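Phosphodiesterase (Trypanosoma brucei brucei, PDB 5H2Q) is a single-chain, all-helical phosphodiesterase of the HD clan that holds a zinc ion and a magnesium ion in its helical core. Local coordinates at residues L54-G57 against P61-F64; Y110-E115 against D311-G316; L122-V127 against R193-C198; T220-D225 against Q231-V236; P304-I309 against Q318-R323. All coordinates share one frame; numbering follows the deposited sequence. Where two conformers were deposited one is given.

Interaction 1. Residues L54-G57 against P61-F64; sequences LLLG and PQKF
Leu56, Pro61 and Gln62 carry most of this contact, across the tight turn where helix 43-58 gives way to the short helix 60-63. The polar part is a single bond: the side-chain amide of Gln62 donates from NE2 to Leu56 O at 2.9 Å, almost straight at 169°. It meets that oxygen in the carbonyl plane, on a lone pair, and the acceptor lies close to the plane of the amide as well. Gln62 reaches it by bending its chain at chi2 (93°), which turns the amide back toward the preceding helix. On the way it crosses Leu56 at about a right angle, with Leu56 CD2 lying 3.9 Å from Gln62 NE2, so the methyl packs against the very group that makes the bond. Pro61 faces the helix end directly. Its CD sits 3.2 Å from Leu55 O, and CG packs 4.2 Å from Leu55 CB. Proline suits the place because it can start a helix without offering an N-H, while its compact ring fills the angle between the two helices; Leu55 O takes a hydrogen bond from Ser58 OG. Leu71 of helix 68-80 backs Leu55, Leu56 and Pro61 together. The chemistry thus divides in two: Leu55 and Pro61 form the buried apolar side, with Leu56 at its margin, and the exposed glutamine supplies a bond partner for a carbonyl near the helix's C-terminal end.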
# COMPACT_ATOMS: atom_id res chain seq x y z
N LEU A 54 -4.42 -7.99 -13.09
CA LEU A 54 -5.50 -7.72 -12.13
C LEU A 54 -6.34 -6.53 -12.60
O LEU A 54 -7.57 -6.62 -12.67
CB LEU A 54 -4.90 -7.42 -10.75
CG LEU A 54 -5.89 -7.13 -9.63
CD1 LEU A 54 -6.69 -8.41 -9.24
CD2 LEU A 54 -5.17 -6.56 -8.44
N LEU A 55 -5.67 -5.44 -12.97
CA LEU A 55 -6.35 -4.23 -13.39
C LEU A 55 -7.03 -4.39 -14.76
O LEU A 55 -8.20 -4.05 -14.90
CB LEU A 55 -5.40 -3.03 -13.33
CG LEU A 55 -5.21 -2.36 -11.95
CD1 LEU A 55 -4.99 -3.36 -10.80
CD2 LEU A 55 -4.06 -1.36 -11.98
N LEU A 56 -6.35 -4.96 -15.76
CA LEU A 56 -7.04 -5.14 -17.06
C LEU A 56 -8.23 -6.10 -16.91
O LEU A 56 -9.27 -5.90 -17.54
CB LEU A 56 -6.08 -5.70 -18.13
CG LEU A 56 -5.17 -4.76 -18.86
CD1 LEU A 56 -4.53 -5.48 -20.05
CD2 LEU A 56 -5.88 -3.48 -19.34
N GLY A 57 -8.06 -7.11 -16.05
CA GLY A 57 -9.07 -8.13 -15.79
C GLY A 57 -10.35 -7.58 -15.23
O GLY A 57 -11.42 -8.12 -15.52
N PRO A 61 -9.58 0.14 -16.05
CA PRO A 61 -8.84 1.10 -16.90
C PRO A 61 -9.57 1.42 -18.22
O PRO A 61 -9.68 2.58 -18.59
CB PRO A 61 -7.49 0.39 -17.18
CG PRO A 61 -7.41 -0.73 -16.23
CD PRO A 61 -8.76 -1.02 -15.67
N GLN A 62 -10.12 0.38 -18.86
CA GLN A 62 -10.86 0.47 -20.14
C GLN A 62 -12.04 1.43 -20.03
O GLN A 62 -12.23 2.29 -20.90
CB GLN A 62 -11.34 -0.91 -20.58
CG GLN A 62 -10.22 -1.96 -20.81
CD GLN A 62 -9.94 -2.82 -19.60
OE1 GLN A 62 -9.87 -2.32 -18.47
NE2 GLN A 62 -9.68 -4.11 -19.79
N LYS A 63 -12.79 1.34 -18.91
CA LYS A 63 -13.94 2.21 -18.63
C LYS A 63 -13.54 3.67 -18.49
O LYS A 63 -14.39 4.54 -18.72
CB LYS A 63 -14.64 1.79 -17.34
CG LYS A 63 -15.41 0.51 -17.46
CD LYS A 63 -15.99 0.07 -16.10
CE LYS A 63 -16.65 -1.27 -16.30
NZ LYS A 63 -17.18 -1.87 -15.05
N PHE A 64 -12.28 3.94 -18.10
CA PHE A 64 -11.82 5.31 -17.90
C PHE A 64 -10.84 5.78 -18.98
O PHE A 64 -10.20 6.81 -18.80
CB PHE A 64 -11.28 5.54 -16.47
CG PHE A 64 -12.41 5.28 -15.49
CD1 PHE A 64 -13.53 6.11 -15.46
CD2 PHE A 64 -12.41 4.14 -14.69
CE1 PHE A 64 -14.61 5.82 -14.61
CE2 PHE A 64 -13.49 3.85 -13.85
CZ PHE A 64 -14.60 4.68 -13.84

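Interaction 2. Residues Y110-E115 against D311-G316; sequences YEKLTE and DACLQG
A water molecule joins Lys112 to Cys313, taking a hydrogen bond from Lys112 NZ at 2.8 Å and donating one to Cys313 O at 2.7 Å. The two short bonds tie the lysine tip indirectly to a carbonyl that lies just past the end of helix 290-312, with NZ itself 4.1 Å from Cys313 O. A positive charge near the C-terminal end of a helix would be expected to be favourable. Along the stem of the lysine the contact is apolar. Lys112 CE lies 3.7 Å from Cys313 SG, and Lys112 CG lies 4.2 Å from Leu314 CD2, so the methylenes of the lysine run past a sulfur and a methyl before the chain ends at the water. A bend at chi2 (-64°) gives the lysine chain this course. Cys313 turns its sulfur to meet it, SG being placed opposite its own backbone N (chi1 -177°). Lysine suits a partly exposed seam of this kind, since its long stem can pack while its end stays hydrated, and small, polarisable cysteine lets that stem come close. Around the contact, Tyr214 of helix 207-217 touches both Cys313 and Leu314, and Val109 also packs on Leu314. The loop between helices 90-105 and 115-127 thus packs on the Cys313-Leu314 turn through Lys112, and on helices 115-127 and 227-242 through Leu113.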
# COMPACT_ATOMS: atom_id res chain seq x y z
N TYR A 110 -16.72 -2.03 -2.72
CA TYR A 110 -17.01 -1.31 -3.97
C TYR A 110 -18.38 -0.59 -3.89
O TYR A 110 -18.56 0.42 -4.57
CB TYR A 110 -16.98 -2.26 -5.19
CG TYR A 110 -18.17 -3.18 -5.29
CD1 TYR A 110 -19.32 -2.79 -5.98
CD2 TYR A 110 -18.17 -4.42 -4.67
CE1 TYR A 110 -20.45 -3.62 -6.03
CE2 TYR A 110 -19.30 -5.24 -4.69
CZ TYR A 110 -20.43 -4.84 -5.38
OH TYR A 110 -21.52 -5.70 -5.43
N GLU A 111 -19.34 -1.11 -3.08
CA GLU A 111 -20.65 -0.45 -2.92
C GLU A 111 -20.55 0.92 -2.25
O GLU A 111 -21.45 1.75 -2.43
CB GLU A 111 -21.59 -1.33 -2.09
CG GLU A 111 -21.79 -2.72 -2.66
CD GLU A 111 -22.89 -3.50 -1.97
OE1 GLU A 111 -22.99 -3.38 -0.73
OE2 GLU A 111 -23.68 -4.18 -2.67
N LYS A 112 -19.46 1.14 -1.47
CA LYS A 112 -19.25 2.38 -0.73
C LYS A 112 -18.50 3.45 -1.52
O LYS A 112 -18.29 4.56 -1.00
CB LYS A 112 -18.47 2.09 0.57
CG LYS A 112 -18.88 0.84 1.38
CD LYS A 112 -20.31 0.92 1.92
CE LYS A 112 -20.59 -0.25 2.82
NZ LYS A 112 -22.05 -0.40 3.05
N LEU A 113 -18.03 3.12 -2.74
CA LEU A 113 -17.24 4.03 -3.57
C LEU A 113 -17.73 3.99 -4.99
O LEU A 113 -18.27 2.98 -5.42
CB LEU A 113 -15.76 3.56 -3.57
CG LEU A 113 -14.99 3.66 -2.24
CD1 LEU A 113 -13.58 3.11 -2.40
CD2 LEU A 113 -14.98 5.12 -1.71
N THR A 114 -17.49 5.06 -5.76
CA THR A 114 -17.86 5.01 -7.16
C THR A 114 -16.81 4.14 -7.86
O THR A 114 -15.71 3.94 -7.35
CB THR A 114 -17.86 6.40 -7.81
OG1 THR A 114 -16.53 6.92 -7.84
CG2 THR A 114 -18.84 7.39 -7.13
N GLU A 115 -17.15 3.64 -9.05
CA GLU A 115 -16.26 2.86 -9.91
C GLU A 115 -14.96 3.62 -10.20
O GLU A 115 -13.87 3.02 -10.14
CB GLU A 115 -17.01 2.61 -11.20
CG GLU A 115 -16.64 1.32 -11.86
CD GLU A 115 -17.66 0.92 -12.90
OE1 GLU A 115 -18.12 1.79 -13.67
OE2 GLU A 115 -17.97 -0.29 -12.95
N ASP A 311 -17.06 -3.07 12.28
CA ASP A 311 -18.24 -2.79 13.09
C ASP A 311 -19.00 -1.52 12.69
O ASP A 311 -20.23 -1.53 12.76
CB ASP A 311 -17.90 -2.77 14.60
CG ASP A 311 -17.38 -4.09 15.16
OD1 ASP A 311 -17.42 -5.11 14.44
OD2 ASP A 311 -16.89 -4.09 16.32
N ALA A 312 -18.30 -0.45 12.26
CA ALA A 312 -18.98 0.79 11.89
C ALA A 312 -19.65 0.78 10.51
O ALA A 312 -20.61 1.53 10.30
CB ALA A 312 -18.04 1.97 11.98
N CYS A 313 -19.11 -0.01 9.56
CA CYS A 313 -19.60 0.06 8.18
C CYS A 313 -19.18 -1.10 7.29
O CYS A 313 -19.98 -1.51 6.46
CB CYS A 313 -19.17 1.40 7.57
SG CYS A 313 -19.76 1.69 5.89
N LEU A 314 -17.94 -1.61 7.42
CA LEU A 314 -17.39 -2.61 6.49
C LEU A 314 -17.59 -4.07 6.91
O LEU A 314 -16.63 -4.84 6.95
CB LEU A 314 -15.90 -2.30 6.22
CG LEU A 314 -15.59 -0.86 5.79
CD1 LEU A 314 -14.11 -0.69 5.46
CD2 LEU A 314 -16.43 -0.43 4.57
N GLN A 315 -18.87 -4.48 7.09
CA GLN A 315 -19.26 -5.83 7.49
C GLN A 315 -18.69 -6.92 6.62
O GLN A 315 -18.38 -7.99 7.13
CB GLN A 315 -20.81 -5.97 7.58
CG GLN A 315 -21.50 -4.97 8.51
CD GLN A 315 -21.45 -5.39 9.96
OE1 GLN A 315 -22.34 -6.08 10.47
NE2 GLN A 315 -20.42 -4.94 10.67
N GLY A 316 -18.52 -6.65 5.32
CA GLY A 316 -17.96 -7.61 4.38
C GLY A 316 -16.49 -7.93 4.57
O GLY A 316 -16.01 -8.93 4.04
O HOH W 1 -22.24 -2.18 5.19

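Interaction 3. Residues L122-V127 against R193-C198; sequences LITALV and RSMIDC
This is a buried helix-helix contact in the all-helical phosphodiesterase fold, where helix 115-127 crosses helix 185-200. The two segments run at 46° to each other, and their axes come within 9.6 Å. Thr124, Met195 and Cys198 meet at the crossing, with Val127 one turn on. Thr124 is the centre. Its hydroxyl is bonded to Val120 O in its own helix, which is consistent with OG1 lying against carbon, 3.3 Å from Met195 CB. Met195 extends CG opposite its backbone N (chi1 170°), which sends the chain past Thr124 and on to Val127, whose side chain it crosses at about a right angle, with CG 4.1 Å from Val127 CG2. Met238 of helix 227-242 also touches Thr124, while Ala168 of helix 159-172 packs on both Val127 and Met195. The zinc ion lies about 10 Å from the side chain of Thr124; the zinc ligand His128 follows this segment directly and is hydrogen-bonded through ND1 to Ala125 O, an arrangement consistent with the helix end helping to orient this metal ligand. The other branch of Thr124 completes the crossing, CG2 touching Cys198 CB at 3.7 Å.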
# COMPACT_ATOMS: atom_id res chain seq x y z
N LEU A 122 -6.82 1.62 -6.71
CA LEU A 122 -5.91 0.57 -7.17
C LEU A 122 -4.65 1.16 -7.79
O LEU A 122 -3.54 0.69 -7.52
CB LEU A 122 -6.64 -0.35 -8.15
CG LEU A 122 -7.81 -1.12 -7.51
CD1 LEU A 122 -8.61 -1.84 -8.56
CD2 LEU A 122 -7.32 -2.11 -6.43
N ILE A 123 -4.82 2.27 -8.53
CA ILE A 123 -3.68 3.01 -9.09
C ILE A 123 -2.84 3.58 -7.95
O ILE A 123 -1.62 3.44 -7.95
CB ILE A 123 -4.18 4.14 -10.03
CG1 ILE A 123 -4.77 3.56 -11.37
CG2 ILE A 123 -3.06 5.18 -10.26
CD1 ILE A 123 -3.81 2.59 -12.17
N THR A 124 -3.50 4.21 -6.94
CA THR A 124 -2.82 4.82 -5.79
C THR A 124 -1.97 3.82 -5.00
O THR A 124 -0.86 4.15 -4.58
CB THR A 124 -3.84 5.55 -4.90
OG1 THR A 124 -4.48 6.56 -5.69
CG2 THR A 124 -3.18 6.23 -3.71
N ALA A 125 -2.46 2.58 -4.88
CA ALA A 125 -1.71 1.53 -4.18
C ALA A 125 -0.33 1.39 -4.82
O ALA A 125 0.64 1.20 -4.11
CB ALA A 125 -2.46 0.21 -4.24
N LEU A 126 -0.23 1.53 -6.16
CA LEU A 126 1.06 1.36 -6.85
C LEU A 126 2.03 2.52 -6.69
O LEU A 126 3.23 2.32 -6.87
CB LEU A 126 0.84 1.04 -8.34
CG LEU A 126 0.05 -0.23 -8.64
CD1 LEU A 126 -0.23 -0.36 -10.16
CD2 LEU A 126 0.80 -1.49 -8.14
N VAL A 127 1.54 3.73 -6.40
CA VAL A 127 2.42 4.90 -6.25
C VAL A 127 2.70 5.23 -4.78
O VAL A 127 3.53 6.10 -4.52
CB VAL A 127 1.81 6.18 -6.92
CG1 VAL A 127 1.48 5.93 -8.39
CG2 VAL A 127 0.55 6.66 -6.17
N ARG A 193 -6.74 14.48 -6.89
CA ARG A 193 -6.98 14.88 -5.49
C ARG A 193 -7.10 13.68 -4.56
O ARG A 193 -6.44 13.65 -3.53
CB ARG A 193 -8.21 15.80 -5.37
CG ARG A 193 -8.42 16.33 -3.93
CD ARG A 193 -9.70 17.13 -3.67
NE ARG A 193 -10.60 17.20 -4.82
CZ ARG A 193 -11.63 16.38 -5.03
NH1 ARG A 193 -11.89 15.39 -4.19
NH2 ARG A 193 -12.40 16.54 -6.10
N SER A 194 -7.94 12.68 -4.95
CA SER A 194 -8.13 11.46 -4.17
C SER A 194 -6.85 10.67 -4.02
O SER A 194 -6.58 10.20 -2.91
CB SER A 194 -9.22 10.59 -4.79
OG SER A 194 -10.48 11.22 -4.58
N MET A 195 -6.03 10.56 -5.10
CA MET A 195 -4.75 9.82 -5.04
C MET A 195 -3.82 10.47 -4.00
O MET A 195 -3.30 9.79 -3.11
CB MET A 195 -4.08 9.79 -6.43
CG MET A 195 -2.65 9.26 -6.38
SD MET A 195 -1.87 9.49 -7.99
CE MET A 195 -1.45 11.27 -7.90
N ILE A 196 -3.64 11.78 -4.11
CA ILE A 196 -2.77 12.55 -3.23
C ILE A 196 -3.26 12.46 -1.78
O ILE A 196 -2.46 12.09 -0.91
CB ILE A 196 -2.61 14.01 -3.79
CG1 ILE A 196 -1.73 13.96 -5.08
CG2 ILE A 196 -1.99 14.96 -2.72
CD1 ILE A 196 -1.86 15.22 -6.00
N ASP A 197 -4.58 12.64 -1.53
CA ASP A 197 -5.10 12.53 -0.16
C ASP A 197 -4.91 11.12 0.42
O ASP A 197 -4.50 11.00 1.57
CB ASP A 197 -6.56 12.99 -0.06
CG ASP A 197 -6.76 14.51 -0.13
OD1 ASP A 197 -5.78 15.26 0.08
OD2 ASP A 197 -7.90 14.95 -0.36
N CYS A 198 -5.08 10.08 -0.42
CA CYS A 198 -4.86 8.70 -0.01
C CYS A 198 -3.42 8.45 0.37
O CYS A 198 -3.18 7.78 1.38
CB CYS A 198 -5.29 7.74 -1.11
SG CYS A 198 -7.07 7.55 -1.23

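Interaction 4. Residues T220-D225 against Q231-V236; sequences TSYNVD and QMTMDV
The irregular loop between helices 207-217 and 227-242 rests against the second of these helices where Tyr222 meets Thr233. The tyrosine swings its ring out opposite the backbone N (chi1 -174°) toward the helix, and the two side chains meet at a slant. Tyr222 OH stands 3.0 Å from Thr233 OG1, and that same threonine oxygen is 3.3 Å from Tyr222 CE1, approaching the ring obliquely. Each hydroxyl has a firmer partner elsewhere. Tyr222 OH is hydrogen-bonded to Lys112 O, a carbonyl of the loop ahead of helix 115-127, and Thr233 OG1 to His229 O one turn back in its own helix. Tyrosine fits because it is long enough to cross from a surface loop to the neighbouring backbone and still end in a polar group. Threonine fits because its hydroxyl can fold back on the helix, leaving a compact branched side chain to pack. Nearer the helix start the loop contains an Asx turn, although its bond from Asp225 N to Asn223 OD1 is weak at 3.3 Å. Along the helix itself Gln231 NE2 donates to Asp235 OD1 at 2.9 Å, coming from above the carboxylate plane, while Gln231 OE1 pairs with Ser194 OG of helix 185-200. Chemically, then, the tyrosine's bond ties the 220-225 loop to the 110-115 loop, while the threonine's bond stays within helix 227-242, which ends in the zinc ligand Asp242, and its side chain packs against the hydroxyl end of the ring.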
# COMPACT_ATOMS: atom_id res chain seq x y z
N THR A 220 -23.21 8.99 12.04
CA THR A 220 -24.43 9.39 11.32
C THR A 220 -24.34 8.64 9.98
O THR A 220 -23.28 8.65 9.35
CB THR A 220 -24.49 10.91 11.11
OG1 THR A 220 -23.28 11.37 10.51
CG2 THR A 220 -24.78 11.67 12.40
N SER A 221 -25.43 7.96 9.57
CA SER A 221 -25.57 7.14 8.35
C SER A 221 -24.62 7.51 7.19
O SER A 221 -24.59 8.67 6.76
CB SER A 221 -27.02 7.15 7.87
OG SER A 221 -27.22 6.29 6.76
N TYR A 222 -23.85 6.51 6.69
CA TYR A 222 -22.91 6.67 5.57
C TYR A 222 -23.62 7.29 4.37
O TYR A 222 -24.71 6.85 4.02
CB TYR A 222 -22.24 5.33 5.19
CG TYR A 222 -21.17 5.48 4.13
CD1 TYR A 222 -20.03 6.24 4.37
CD2 TYR A 222 -21.30 4.87 2.89
CE1 TYR A 222 -19.04 6.38 3.40
CE2 TYR A 222 -20.32 5.01 1.91
CZ TYR A 222 -19.19 5.77 2.17
OH TYR A 222 -18.21 5.94 1.23
N ASN A 223 -23.06 8.37 3.82
CA ASN A 223 -23.63 9.08 2.69
C ASN A 223 -22.72 8.92 1.48
O ASN A 223 -21.78 9.69 1.29
CB ASN A 223 -23.87 10.56 3.04
CG ASN A 223 -24.65 11.35 2.00
OD1 ASN A 223 -25.27 10.80 1.09
ND2 ASN A 223 -24.65 12.67 2.13
N VAL A 224 -23.03 7.92 0.63
CA VAL A 224 -22.29 7.60 -0.60
C VAL A 224 -22.43 8.71 -1.64
O VAL A 224 -21.71 8.70 -2.64
CB VAL A 224 -22.62 6.21 -1.18
CG1 VAL A 224 -21.36 5.54 -1.71
CG2 VAL A 224 -23.32 5.32 -0.16
N ASP A 225 -23.36 9.65 -1.40
CA ASP A 225 -23.60 10.85 -2.19
C ASP A 225 -22.60 11.94 -1.74
O ASP A 225 -22.35 12.86 -2.51
CB ASP A 225 -25.08 11.29 -2.03
CG ASP A 225 -25.48 12.62 -2.65
OD1 ASP A 225 -25.15 13.68 -2.06
OD2 ASP A 225 -26.23 12.61 -3.66
N GLN A 231 -14.07 9.93 0.36
CA GLN A 231 -12.63 10.18 0.53
C GLN A 231 -12.11 9.53 1.81
O GLN A 231 -11.06 8.90 1.80
CB GLN A 231 -12.26 11.67 0.52
CG GLN A 231 -10.73 11.92 0.56
CD GLN A 231 -10.00 11.36 -0.66
OE1 GLN A 231 -10.31 11.72 -1.80
NE2 GLN A 231 -9.06 10.43 -0.45
N MET A 232 -12.86 9.67 2.92
CA MET A 232 -12.46 9.02 4.16
C MET A 232 -12.46 7.50 4.02
O MET A 232 -11.58 6.86 4.55
CB MET A 232 -13.30 9.52 5.35
CG MET A 232 -12.91 10.93 5.81
SD MET A 232 -11.19 11.26 6.25
CE MET A 232 -10.81 9.83 7.22
N THR A 233 -13.43 6.91 3.26
CA THR A 233 -13.46 5.48 3.00
C THR A 233 -12.20 5.11 2.17
O THR A 233 -11.57 4.10 2.45
CB THR A 233 -14.76 5.08 2.27
OG1 THR A 233 -15.88 5.47 3.07
CG2 THR A 233 -14.83 3.60 2.00
N MET A 234 -11.87 5.93 1.15
CA MET A 234 -10.67 5.69 0.33
C MET A 234 -9.40 5.73 1.21
O MET A 234 -8.57 4.83 1.11
CB MET A 234 -10.54 6.76 -0.76
CG MET A 234 -11.64 6.66 -1.83
SD MET A 234 -11.41 7.84 -3.16
CE MET A 234 -10.00 7.06 -4.03
N ASP A 235 -9.28 6.73 2.11
CA ASP A 235 -8.11 6.84 3.01
C ASP A 235 -8.03 5.61 3.90
O ASP A 235 -6.98 4.99 4.02
CB ASP A 235 -8.25 8.09 3.90
CG ASP A 235 -8.22 9.43 3.21
OD1 ASP A 235 -7.78 9.49 2.03
OD2 ASP A 235 -8.60 10.44 3.85
N VAL A 236 -9.18 5.22 4.50
CA VAL A 236 -9.26 4.04 5.36
C VAL A 236 -8.92 2.74 4.60
O VAL A 236 -8.24 1.87 5.15
CB VAL A 236 -10.64 4.01 6.06
CG1 VAL A 236 -11.03 2.60 6.52
CG2 VAL A 236 -10.63 5.00 7.21

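Interaction 5. Residues P304-I309 against Q318-R323; sequences PFFQKI and QWTVDR
The ring of Phe306 has Phe305 CD2 over the centre of one face, 3.9 Å above the plane; the Thr320 side chain of the next helix crosses Phe306 at about a right angle, its OG1 lying oblique to the ring. Thr320 OG1 lies 3.2 Å from Phe306 CD1, and Thr320 CB is 3.6 Å from the same ring atom. The threonine hydroxyl occupies the tight position between its own backbone N and carbonyl carbon (chi1 63°), and from there it is hydrogen-bonded to Met317 O; its polar need is met by the carbonyl three residues earlier, at the approach to its helix, while it packs on the aromatic ring. The methyl branch serves a second flat group, Thr320 CG2 lying 3.7 Å above one face of the Trp319 ring, toward the rim. The bound ligand LLI is about 10 Å from the side chain of Phe306. Beside this aromatic patch Val321 spreads its two methyls over the neighbouring turn: CG2 touches Phe306 CB at 4.1 Å, and CG1 lies 3.4 Å from Gln307 OE1. Gln307 bends at chi2 (73°) so that its OE1 comes up to the valine methyl, while NE2 turns to Asp311 OD1 one turn on. Compact, beta-branched residues on this surface are consistent with an approach of the segment axes to 8.8 Å at 148°, a roughly antiparallel pairing. Helices 290-312 and 318-334 thus form a hairpin. Helix 227-242 lies against its first arm, with Ala240 touching both Phe305 and Phe306, and helix 207-217 packs on Phe305, Lys308 and Ile309.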
# COMPACT_ATOMS: atom_id res chain seq x y z
N PRO A 304 -7.49 -3.14 16.67
CA PRO A 304 -8.51 -2.10 16.86
C PRO A 304 -8.94 -1.46 15.55
O PRO A 304 -10.13 -1.24 15.35
CB PRO A 304 -7.82 -1.08 17.79
CG PRO A 304 -6.73 -1.84 18.44
CD PRO A 304 -6.26 -2.82 17.43
N PHE A 305 -7.99 -1.20 14.63
CA PHE A 305 -8.33 -0.60 13.33
C PHE A 305 -9.38 -1.43 12.56
O PHE A 305 -10.40 -0.88 12.16
CB PHE A 305 -7.05 -0.38 12.49
CG PHE A 305 -7.31 0.13 11.10
CD1 PHE A 305 -7.49 1.49 10.86
CD2 PHE A 305 -7.40 -0.75 10.02
CE1 PHE A 305 -7.71 1.96 9.56
CE2 PHE A 305 -7.62 -0.27 8.72
CZ PHE A 305 -7.77 1.08 8.50
N PHE A 306 -9.11 -2.73 12.33
CA PHE A 306 -10.02 -3.56 11.54
C PHE A 306 -11.33 -3.83 12.25
O PHE A 306 -12.38 -3.74 11.63
CB PHE A 306 -9.36 -4.86 11.10
CG PHE A 306 -8.35 -4.69 9.98
CD1 PHE A 306 -8.77 -4.53 8.66
CD2 PHE A 306 -6.99 -4.74 10.24
CE1 PHE A 306 -7.84 -4.40 7.62
CE2 PHE A 306 -6.06 -4.60 9.20
CZ PHE A 306 -6.49 -4.46 7.89
N GLN A 307 -11.27 -4.12 13.57
CA GLN A 307 -12.51 -4.35 14.33
C GLN A 307 -13.45 -3.14 14.23
O GLN A 307 -14.64 -3.34 13.96
CB GLN A 307 -12.18 -4.69 15.82
CG GLN A 307 -13.40 -5.06 16.68
CD GLN A 307 -13.94 -6.43 16.35
OE1 GLN A 307 -13.37 -7.46 16.74
NE2 GLN A 307 -15.04 -6.47 15.62
N LYS A 308 -12.93 -1.92 14.41
CA LYS A 308 -13.68 -0.66 14.41
C LYS A 308 -14.27 -0.33 13.03
O LYS A 308 -15.41 0.14 12.95
CB LYS A 308 -12.84 0.51 14.93
CG LYS A 308 -12.55 0.48 16.44
CD LYS A 308 -11.52 1.55 16.81
CE LYS A 308 -11.21 1.62 18.29
NZ LYS A 308 -10.16 2.65 18.58
N ILE A 309 -13.47 -0.52 11.96
CA ILE A 309 -13.98 -0.19 10.63
C ILE A 309 -15.03 -1.21 10.17
O ILE A 309 -16.00 -0.79 9.54
CB ILE A 309 -12.87 0.10 9.56
CG1 ILE A 309 -12.14 -1.19 9.14
CG2 ILE A 309 -11.92 1.21 10.05
CD1 ILE A 309 -11.03 -1.01 8.03
N GLN A 318 -15.15 -8.64 7.57
CA GLN A 318 -15.06 -9.37 8.85
C GLN A 318 -13.90 -10.40 8.91
O GLN A 318 -13.31 -10.58 9.98
CB GLN A 318 -16.43 -10.02 9.18
CG GLN A 318 -16.49 -10.87 10.48
CD GLN A 318 -16.14 -10.09 11.74
OE1 GLN A 318 -16.64 -8.99 11.98
NE2 GLN A 318 -15.30 -10.68 12.57
N TRP A 319 -13.53 -11.03 7.76
CA TRP A 319 -12.44 -12.01 7.69
C TRP A 319 -11.09 -11.43 8.15
O TRP A 319 -10.22 -12.21 8.60
CB TRP A 319 -12.31 -12.62 6.27
CG TRP A 319 -11.41 -11.85 5.33
CD1 TRP A 319 -10.05 -11.89 5.29
CD2 TRP A 319 -11.82 -10.91 4.32
NE1 TRP A 319 -9.57 -11.02 4.33
CE2 TRP A 319 -10.64 -10.43 3.70
CE3 TRP A 319 -13.06 -10.44 3.87
CZ2 TRP A 319 -10.67 -9.50 2.64
CZ3 TRP A 319 -13.09 -9.51 2.83
CH2 TRP A 319 -11.91 -9.04 2.24
N THR A 320 -10.89 -10.11 7.95
CA THR A 320 -9.64 -9.40 8.31
C THR A 320 -9.45 -9.49 9.83
O THR A 320 -8.36 -9.80 10.30
CB THR A 320 -9.59 -7.95 7.80
OG1 THR A 320 -10.62 -7.17 8.39
CG2 THR A 320 -9.61 -7.83 6.28
N VAL A 321 -10.55 -9.27 10.59
CA VAL A 321 -10.60 -9.39 12.06
C VAL A 321 -10.25 -10.85 12.47
O VAL A 321 -9.36 -11.05 13.31
CB VAL A 321 -11.98 -8.94 12.62
CG1 VAL A 321 -12.10 -9.22 14.12
CG2 VAL A 321 -12.25 -7.47 12.32
N ASP A 322 -10.91 -11.85 11.85
CA ASP A 322 -10.71 -13.27 12.15
C ASP A 322 -9.27 -13.75 11.93
O ASP A 322 -8.73 -14.47 12.77
CB ASP A 322 -11.69 -14.16 11.36
CG ASP A 322 -13.18 -13.86 11.50
OD1 ASP A 322 -13.56 -13.10 12.41
OD2 ASP A 322 -13.97 -14.39 10.68
N ARG A 323 -8.67 -13.40 10.76
CA ARG A 323 -7.32 -13.86 10.44
C ARG A 323 -6.26 -13.21 11.32
O ARG A 323 -5.28 -13.87 11.63
CB ARG A 323 -7.00 -13.67 8.97
CG ARG A 323 -6.44 -14.95 8.36
CD ARG A 323 -7.55 -15.81 7.79
NE ARG A 323 -7.34 -16.12 6.39
CZ ARG A 323 -7.42 -15.24 5.39
NH1 ARG A 323 -7.69 -13.96 5.64
NH2 ARG A 323 -7.21 -15.62 4.14

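The five contacts join both neighbouring and distant parts of the chain in one helical fold that has no strands. Interaction 1 comes first along the chain and touches interaction 2 through the salt bridge of Lys63 with Glu115, although their centres are 21 Å apart, and interaction 3 through Leu55 and Ile123. Interactions 3 and 4 both fall, in sequence, between the two segments of interaction 2, whose centre lies only 8 Å from that of interaction 4. Interactions 2 and 5 share helix 290-312 and alternate along the chain. With 3 touching 4 and 4 touching 5, the set is partly continuous; interaction 3 is nearest the chain's centre, at 9 Å, and the others lie 17 to 19 Å out.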